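Local coordinates for protein nicotinate-nucleotide diphosphorylase (Carboxylating) (Streptococcus pyogenes GA06023, PDB 5HUO) that probably makes nicotinate mononucleotide from quinolinate and phosphoribosyl pyrophosphate, releasing carbon dioxide and diphosphate, in a step of NAD biosynthesis, at residues A[193-198]-A[223-228]; A[237-242]-A[263-268]. All coordinates share one frame; numbering follows the deposited sequence.

Contacts 1 and 2 belong to one parallel sheet and adjoin each other, with Val226 of the first packing on Val242 of the second. Strand 224-228 leads into helix 231-240, so the chain passes directly from contact 1 to contact 2. Contact 1 joins neighbouring strands along their length: mostly buried, it relies on regular backbone hydrogen bonds, with aliphatic side chains on one face and a methionine and a glutamate on the other. Contact 2 lies where helices turn back into strands. It has a buried serine-to-carbonyl bond and small alanines, but its arginines reach the surface, one of them meeting sulfate. Regular pairing thus gives way to a single side-chain hydrogen bond and packing between turns.

Contact 1: A[193-198]-A[223-228]; sequences AIMLKD and MVEVEV
The carbonyl oxygen of Glu225 receives both the amide of Leu196, with O to N 2.8 Å and an almost straight N-H...O angle of 176°, and the CA-H of Met195. Leu196 O is held in the same way, by Glu227 N at 2.8 Å and the CA-H of Val226. Two further backbone hydrogen bonds, from Ile194 N to Met223 O and from Glu225 N to Ile194 O, complete the parallel pairing. Helices 198-204 and 207-217 lie between the strands in sequence, making a beta-alpha-beta crossover of the alpha/beta barrel known for this family. The branched and aliphatic Ile194, Leu196, Val224 and Val226 suit the face covered by helix 207-217; Leu196 CD1 lies 4.0 Å from Val226 CG2. On the other face Met195 and Glu225 run side by side, both with CG anti to the backbone N, and both touch Met246 of strand 244-248. The long, unbranched methionine can bend at its thioether (chi3 -53°), bringing CE to 3.6 Å from Glu225 OE1, while its SD meets Glu227 OE2. Past the pairing, Lys197 passes at a slant over the Glu227 carboxylate, CB nearest OE1, and its bent end brings NZ in from above the carboxylate plane, a salt bridge of 3.1 Å to OE2.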
loop_
_atom_site.group_PDB
_atom_site.type_symbol
_atom_site.label_atom_id
_atom_site.label_comp_id
_atom_site.label_asym_id
_atom_site.label_seq_id
_atom_site.Cartn_x
_atom_site.Cartn_y
_atom_site.Cartn_z
ATOM N N ALA A 193 0.097 3.629 -26.889
ATOM C CA ALA A 193 0.236 3.873 -28.305
ATOM C C ALA A 193 1.635 4.264 -28.564
ATOM O O ALA A 193 2.350 4.682 -27.682
ATOM C CB ALA A 193 -0.702 4.998 -28.782
ATOM N N ILE A 194 2.009 4.216 -29.813
ATOM C CA ILE A 194 3.396 4.490 -30.179
ATOM C C ILE A 194 3.476 5.888 -30.739
ATOM O O ILE A 194 2.664 6.266 -31.591
ATOM C CB ILE A 194 3.904 3.461 -31.175
ATOM C CG1 ILE A 194 4.123 2.155 -30.425
ATOM C CG2 ILE A 194 5.180 3.969 -31.867
ATOM C CD1 ILE A 194 4.755 1.063 -31.254
ATOM N N MET A 195 4.443 6.646 -30.245
ATOM C CA MET A 195 4.739 7.915 -30.856
ATOM C C MET A 195 6.232 8.067 -31.080
ATOM O O MET A 195 7.021 8.086 -30.162
ATOM C CB MET A 195 4.180 9.091 -30.065
ATOM C CG MET A 195 4.185 10.375 -30.913
ATOM S SD MET A 195 3.588 11.836 -30.059
ATOM C CE MET A 195 1.982 11.261 -29.454
ATOM N N LEU A 196 6.576 8.186 -32.351
ATOM C CA LEU A 196 7.958 8.300 -32.802
ATOM C C LEU A 196 8.197 9.771 -32.967
ATOM O O LEU A 196 7.671 10.413 -33.864
ATOM C CB LEU A 196 8.192 7.570 -34.118
ATOM C CG LEU A 196 7.909 6.074 -34.013
ATOM C CD1 LEU A 196 7.772 5.499 -35.413
ATOM C CD2 LEU A 196 8.950 5.324 -33.216
ATOM N N LYS A 197 9.014 10.269 -32.065
ATOM C CA LYS A 197 9.358 11.681 -31.961
ATOM C C LYS A 197 10.648 12.026 -32.758
ATOM O O LYS A 197 11.234 11.187 -33.439
ATOM C CB LYS A 197 9.461 12.068 -30.469
ATOM C CG LYS A 197 8.362 11.472 -29.586
ATOM C CD LYS A 197 8.396 12.052 -28.181
ATOM C CE LYS A 197 7.096 11.789 -27.404
ATOM N NZ LYS A 197 6.034 12.816 -27.620
ATOM N N ASP A 198 11.019 13.299 -32.717
ATOM C CA ASP A 198 12.285 13.826 -33.317
ATOM C C ASP A 198 13.534 12.862 -33.360
ATOM O O ASP A 198 14.070 12.506 -34.426
ATOM C CB ASP A 198 12.624 15.160 -32.601
ATOM C CG ASP A 198 12.511 15.100 -30.994
ATOM O OD1 ASP A 198 12.148 14.073 -30.361
ATOM O OD2 ASP A 198 12.796 16.133 -30.356
ATOM N N MET A 223 -1.722 1.822 -32.259
ATOM C CA MET A 223 -1.629 2.927 -33.220
ATOM C C MET A 223 -0.239 3.496 -33.211
ATOM O O MET A 223 0.481 3.435 -32.207
ATOM C CB MET A 223 -2.560 4.059 -32.892
ATOM C CG MET A 223 -4.023 3.677 -33.079
ATOM S SD MET A 223 -4.518 3.213 -34.784
ATOM C CE MET A 223 -6.337 3.427 -34.738
ATOM N N VAL A 224 0.194 3.970 -34.370
ATOM C CA VAL A 224 1.531 4.523 -34.520
ATOM C C VAL A 224 1.397 5.902 -35.051
ATOM O O VAL A 224 0.738 6.148 -36.081
ATOM C CB VAL A 224 2.415 3.698 -35.467
ATOM C CG1 VAL A 224 3.725 4.415 -35.770
ATOM C CG2 VAL A 224 2.754 2.364 -34.845
ATOM N N GLU A 225 2.090 6.789 -34.372
ATOM C CA GLU A 225 2.154 8.202 -34.740
ATOM C C GLU A 225 3.614 8.623 -34.901
ATOM O O GLU A 225 4.491 8.088 -34.256
ATOM C CB GLU A 225 1.465 9.078 -33.679
ATOM C CG GLU A 225 1.452 10.556 -34.002
ATOM C CD GLU A 225 0.556 11.401 -33.091
ATOM O OE1 GLU A 225 -0.173 10.863 -32.262
ATOM O OE2 GLU A 225 0.580 12.636 -33.216
ATOM N N VAL A 226 3.840 9.594 -35.788
ATOM C CA VAL A 226 5.174 10.167 -35.995
ATOM C C VAL A 226 5.129 11.667 -35.957
ATOM O O VAL A 226 4.317 12.266 -36.664
ATOM C CB VAL A 226 5.740 9.838 -37.377
ATOM C CG1 VAL A 226 7.077 10.524 -37.554
ATOM C CG2 VAL A 226 5.922 8.368 -37.545
ATOM N N GLU A 227 6.054 12.249 -35.199
ATOM C CA GLU A 227 6.286 13.711 -35.204
ATOM C C GLU A 227 7.242 14.100 -36.300
ATOM O O GLU A 227 8.328 13.578 -36.385
ATOM C CB GLU A 227 6.876 14.226 -33.893
ATOM C CG GLU A 227 6.087 13.897 -32.621
ATOM C CD GLU A 227 6.723 14.481 -31.356
ATOM O OE1 GLU A 227 7.902 14.972 -31.438
ATOM O OE2 GLU A 227 6.027 14.447 -30.296
ATOM N N VAL A 228 6.807 15.027 -37.125
ATOM C CA VAL A 228 7.507 15.413 -38.336
ATOM C C VAL A 228 7.672 16.923 -38.406
ATOM O O VAL A 228 6.725 17.678 -38.200
ATOM C CB VAL A 228 6.727 14.893 -39.551
ATOM C CG1 VAL A 228 7.334 15.337 -40.849
ATOM C CG2 VAL A 228 6.693 13.379 -39.501
#

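Contact 2: A[237-242]-A[263-268]; sequences AAAAGV and AGRSRI. With SO4 (sulfate ion), chain H; SO4 (sulfate ion), chain G.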
loop_
_atom_site.group_PDB
_atom_site.type_symbol
_atom_site.label_atom_id
_atom_site.label_comp_id
_atom_site.label_asym_id
_atom_site.label_seq_id
_atom_site.Cartn_x
_atom_site.Cartn_y
_atom_site.Cartn_z
ATOM N N ALA A 237 6.497 9.425 -44.266
ATOM C CA ALA A 237 5.587 8.866 -43.257
ATOM C C ALA A 237 4.251 8.456 -43.835
ATOM O O ALA A 237 3.795 7.367 -43.569
ATOM C CB ALA A 237 5.360 9.860 -42.156
ATOM N N ALA A 238 3.621 9.314 -44.621
ATOM C CA ALA A 238 2.319 8.957 -45.263
ATOM C C ALA A 238 2.441 7.724 -46.154
ATOM O O ALA A 238 1.589 6.831 -46.146
ATOM C CB ALA A 238 1.768 10.104 -46.082
ATOM N N ALA A 239 3.532 7.684 -46.912
ATOM C CA ALA A 239 3.867 6.527 -47.784
ATOM C C ALA A 239 4.021 5.229 -46.989
ATOM O O ALA A 239 3.555 4.178 -47.402
ATOM C CB ALA A 239 5.146 6.794 -48.562
ATOM N N ALA A 240 4.665 5.345 -45.832
ATOM C CA ALA A 240 4.872 4.210 -44.903
ATOM C C ALA A 240 3.561 3.660 -44.260
ATOM O O ALA A 240 3.557 2.579 -43.690
ATOM C CB ALA A 240 5.872 4.580 -43.817
ATOM N N GLY A 241 2.471 4.416 -44.352
ATOM C CA GLY A 241 1.138 3.964 -43.911
ATOM C C GLY A 241 0.842 4.145 -42.434
ATOM O O GLY A 241 0.041 3.399 -41.877
ATOM N N VAL A 242 1.490 5.120 -41.782
ATOM C CA VAL A 242 1.252 5.411 -40.337
ATOM C C VAL A 242 -0.156 5.877 -40.111
ATOM O O VAL A 242 -0.853 6.262 -41.063
ATOM C CB VAL A 242 2.160 6.460 -39.701
ATOM C CG1 VAL A 242 3.547 5.906 -39.627
ATOM C CG2 VAL A 242 2.071 7.782 -40.435
ATOM N N ALA A 263 -2.796 13.552 -48.621
ATOM C CA ALA A 263 -3.992 13.051 -49.354
ATOM C C ALA A 263 -4.798 12.006 -48.586
ATOM O O ALA A 263 -5.267 11.017 -49.144
ATOM C CB ALA A 263 -3.584 12.485 -50.708
ATOM N N GLY A 264 -4.931 12.221 -47.287
ATOM C CA GLY A 264 -5.789 11.364 -46.438
ATOM C C GLY A 264 -5.237 9.982 -46.160
ATOM O O GLY A 264 -5.945 9.115 -45.684
ATOM N N ARG A 265 -3.954 9.791 -46.432
ATOM C CA ARG A 265 -3.298 8.504 -46.159
ATOM C C ARG A 265 -3.029 8.267 -44.670
ATOM O O ARG A 265 -2.873 7.125 -44.218
ATOM C CB ARG A 265 -2.005 8.369 -46.976
ATOM C CG ARG A 265 -2.290 7.921 -48.414
ATOM C CD ARG A 265 -1.626 8.840 -49.413
ATOM N NE ARG A 265 -0.212 8.569 -49.602
ATOM C CZ ARG A 265 0.692 9.473 -49.983
ATOM N NH1 ARG A 265 0.369 10.729 -50.224
ATOM N NH2 ARG A 265 1.960 9.116 -50.105
ATOM N N SER A 266 -2.996 9.364 -43.933
ATOM C CA SER A 266 -2.944 9.350 -42.472
ATOM C C SER A 266 -3.793 10.448 -41.870
ATOM O O SER A 266 -4.159 11.408 -42.536
ATOM C CB SER A 266 -1.509 9.545 -41.987
ATOM O OG SER A 266 -0.680 8.678 -42.700
ATOM N N ARG A 267 -4.045 10.307 -40.574
ATOM C CA ARG A 267 -4.675 11.372 -39.774
ATOM C C ARG A 267 -3.642 12.431 -39.454
ATOM O O ARG A 267 -2.458 12.137 -39.372
ATOM C CB ARG A 267 -5.197 10.862 -38.458
ATOM C CG ARG A 267 -6.288 9.853 -38.559
ATOM C CD ARG A 267 -7.551 10.569 -38.956
ATOM N NE ARG A 267 -8.634 9.633 -39.080
ATOM C CZ ARG A 267 -9.808 9.883 -39.645
ATOM N NH1 ARG A 267 -10.088 11.056 -40.143
ATOM N NH2 ARG A 267 -10.738 8.929 -39.688
ATOM N N ILE A 268 -4.095 13.668 -39.357
ATOM C CA ILE A 268 -3.163 14.782 -39.220
ATOM C C ILE A 268 -3.449 15.524 -37.955
ATOM O O ILE A 268 -4.584 15.960 -37.717
ATOM C CB ILE A 268 -3.174 15.754 -40.409
ATOM C CG1 ILE A 268 -2.976 15.007 -41.740
ATOM C CG2 ILE A 268 -2.086 16.819 -40.247
ATOM C CD1 ILE A 268 -3.322 15.854 -42.981
HETATM S S SO4 H . -9.259 6.234 -38.152
HETATM O O1 SO4 H . -9.950 7.092 -37.154
HETATM O O2 SO4 H . -10.198 5.581 -39.125
HETATM O O3 SO4 H . -8.410 5.264 -37.407
HETATM O O4 SO4 H . -8.363 7.083 -38.952
HETATM S S SO4 G . -14.232 9.560 -40.904
HETATM O O1 SO4 G . -15.177 10.671 -41.144
HETATM O O2 SO4 G . -14.715 8.314 -41.552
HETATM O O3 SO4 G . -12.912 9.960 -41.453
HETATM O O4 SO4 G . -14.135 9.320 -39.448
#
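Ser266 OG donates a hydrogen bond to Val242 O at 2.9 Å, approaching from above the carbonyl plane rather than on a lone pair. A chi1 of -48° places the hydroxyl beside its own backbone N, where it reaches the Val242 carbonyl, and OG also meets Val242 CG2 at 3.7 Å. A small hydroxyl suits this buried place, since it finds its acceptor in the backbone without filling much room. Nearby, Arg265 folds back through bends at chi2 and chi3, so that Ala238 CB sits over one face of its guanidinium, 4.1 Å above the plane; a methyl is small enough to let the flat group come close to the last turn of the helix. Gly241 ends helix 231-240 in a Schellman motif, its positive phi being easy for glycine, and the turn delivers Val242 to Ser266. The end of the Arg267 side chain leads away to two sulfates, probably from the crystallisation liquor: NE donates to O4 of the chain H sulfate at 2.6 Å, while NH2 reaches O3 of the chain G sulfate at 3.0 Å. Both anions lie at the guanidinium edge, and a salt bridge from Arg267 NH1 to Asp288 helps fix the group's rotation. Farther out, Ala238 and Ser266 both rest on Ile245 of strand 244-248. Both turns carry the chain from a helix into the next parallel strand, at the strands' N-terminal ends, the repeating helix-to-strand return of an alpha/beta barrel.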